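PDB 3KKS: integrase from Bovine immunodeficiency virus, which probably catalyses the insertion of viral DNA into host DNA through its catalytic core domain, which has an RNase H-like fold. Local coordinates for residues H56-N61 with T80-I85. Residues are numbered along the deposited sequence; the frame is centred on the assembly and turned at random.
Sequences HLHSDN and TKTTGI
The H56 and H58 rings both turn to the T82 hydroxyl on one face of parallel strands 56-59 and 80-83. These are the fourth strand and one edge strand of the RNase H-like sheet, joined by a beta-alpha-beta crossover through helices 63-66 and 68-76. T82 OG1, between the two imidazoles, hydrogen-bonds H58 ND1 at 2.6 Å and H56 NE2 at 2.9 Å, near each ring plane. The hydroxyl has one proton, so at least one histidine N must donate. In both histidines CG stands anti to the backbone N (chi1 -173° in H56), and this carries the rings across to the neighbouring strand. T80 CG2 covers one face of the H56 ring, 4.0 Å from its centroid and almost on the normal, as a CH-pi contact. Y87 meets H58 edge-to-face and stands nearly perpendicular to the H56 ring. L57 and K81 point to the other face, against helix 68-76, and K81 NZ hydrogen-bonds F65 O. L57 N hydrogen-bonds T80 O at 2.7 Å. D60 OD1 is held by G62 N. D60 OD2 is close to D8 OD1, consistent with the paired aspartates of the integrase DDE motif. H58 NE2 is buried with no hydrogen-bond partner; G84 O lies 3.6 Å from it at the ring edge.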
# COMPACT_ATOMS: atom_id res chain seq x y z
N HIS A 56 -0.35 -6.65 10.48
CA HIS A 56 -1.69 -7.05 10.13
C HIS A 56 -1.97 -6.62 8.70
O HIS A 56 -1.70 -5.48 8.32
CB HIS A 56 -2.68 -6.38 11.11
CG HIS A 56 -4.09 -6.84 10.96
ND1 HIS A 56 -5.02 -6.71 11.97
CD2 HIS A 56 -4.75 -7.41 9.91
CE1 HIS A 56 -6.19 -7.18 11.55
NE2 HIS A 56 -6.05 -7.61 10.31
N LEU A 57 -2.52 -7.54 7.91
CA LEU A 57 -2.82 -7.28 6.51
C LEU A 57 -4.32 -7.45 6.26
O LEU A 57 -4.92 -8.44 6.66
CB LEU A 57 -2.03 -8.26 5.64
CG LEU A 57 -1.67 -7.88 4.20
CD1 LEU A 57 -1.07 -6.49 4.14
CD2 LEU A 57 -0.67 -8.90 3.67
N HIS A 58 -4.93 -6.46 5.60
CA HIS A 58 -6.36 -6.49 5.30
C HIS A 58 -6.61 -6.26 3.81
O HIS A 58 -5.81 -5.61 3.14
CB HIS A 58 -7.08 -5.41 6.11
CG HIS A 58 -8.57 -5.47 6.02
ND1 HIS A 58 -9.31 -6.51 6.56
CD2 HIS A 58 -9.46 -4.63 5.46
CE1 HIS A 58 -10.59 -6.30 6.33
NE2 HIS A 58 -10.71 -5.17 5.66
N SER A 59 -7.71 -6.79 3.30
CA SER A 59 -8.08 -6.63 1.89
C SER A 59 -9.51 -7.12 1.65
O SER A 59 -10.20 -7.51 2.58
CB SER A 59 -7.13 -7.42 1.01
OG SER A 59 -7.20 -8.79 1.33
N ASP A 60 -9.94 -7.10 0.39
CA ASP A 60 -11.27 -7.58 0.06
C ASP A 60 -11.19 -9.08 -0.21
O ASP A 60 -10.12 -9.67 -0.16
CB ASP A 60 -11.86 -6.85 -1.16
CG ASP A 60 -11.01 -6.98 -2.40
OD1 ASP A 60 -10.57 -8.10 -2.74
OD2 ASP A 60 -10.77 -5.94 -3.06
N ASN A 61 -12.34 -9.67 -0.52
CA ASN A 61 -12.44 -11.10 -0.78
C ASN A 61 -11.93 -11.52 -2.15
O ASN A 61 -12.20 -12.63 -2.61
CB ASN A 61 -13.90 -11.53 -0.61
CG ASN A 61 -14.04 -12.74 0.28
OD1 ASN A 61 -13.37 -12.84 1.31
ND2 ASN A 61 -14.92 -13.66 -0.10
N THR A 80 -1.10 -11.12 10.79
CA THR A 80 -2.52 -11.35 10.98
C THR A 80 -3.20 -10.92 9.69
O THR A 80 -2.94 -9.83 9.18
CB THR A 80 -3.06 -10.51 12.13
OG1 THR A 80 -2.30 -10.79 13.31
CG2 THR A 80 -4.52 -10.85 12.39
N LYS A 81 -4.06 -11.77 9.15
CA LYS A 81 -4.75 -11.45 7.91
C LYS A 81 -6.25 -11.49 8.09
O LYS A 81 -6.79 -12.41 8.71
CB LYS A 81 -4.32 -12.42 6.80
CG LYS A 81 -5.10 -12.26 5.50
CD LYS A 81 -4.60 -13.22 4.43
CE LYS A 81 -5.59 -13.35 3.29
NZ LYS A 81 -5.96 -12.04 2.71
N THR A 82 -6.92 -10.49 7.54
CA THR A 82 -8.37 -10.39 7.61
C THR A 82 -8.91 -10.01 6.24
O THR A 82 -8.15 -9.65 5.35
CB THR A 82 -8.82 -9.34 8.66
OG1 THR A 82 -8.21 -8.07 8.38
CG2 THR A 82 -8.41 -9.79 10.06
N THR A 83 -10.23 -10.09 6.08
CA THR A 83 -10.87 -9.80 4.81
C THR A 83 -12.23 -9.12 4.97
O THR A 83 -12.79 -9.08 6.06
CB THR A 83 -11.03 -11.10 3.98
OG1 THR A 83 -9.74 -11.68 3.76
CG2 THR A 83 -11.68 -10.82 2.64
N GLY A 84 -12.74 -8.57 3.87
CA GLY A 84 -14.03 -7.91 3.91
C GLY A 84 -13.97 -6.45 4.32
O GLY A 84 -14.19 -6.11 5.48
N ILE A 85 -13.68 -5.58 3.36
CA ILE A 85 -13.61 -4.15 3.61
C ILE A 85 -14.99 -3.67 4.07
O ILE A 85 -16.02 -4.11 3.56
CB ILE A 85 -13.18 -3.39 2.34
CG1 ILE A 85 -11.76 -3.83 1.95
CG2 ILE A 85 -13.24 -1.89 2.56
CD1 ILE A 85 -11.23 -3.18 0.69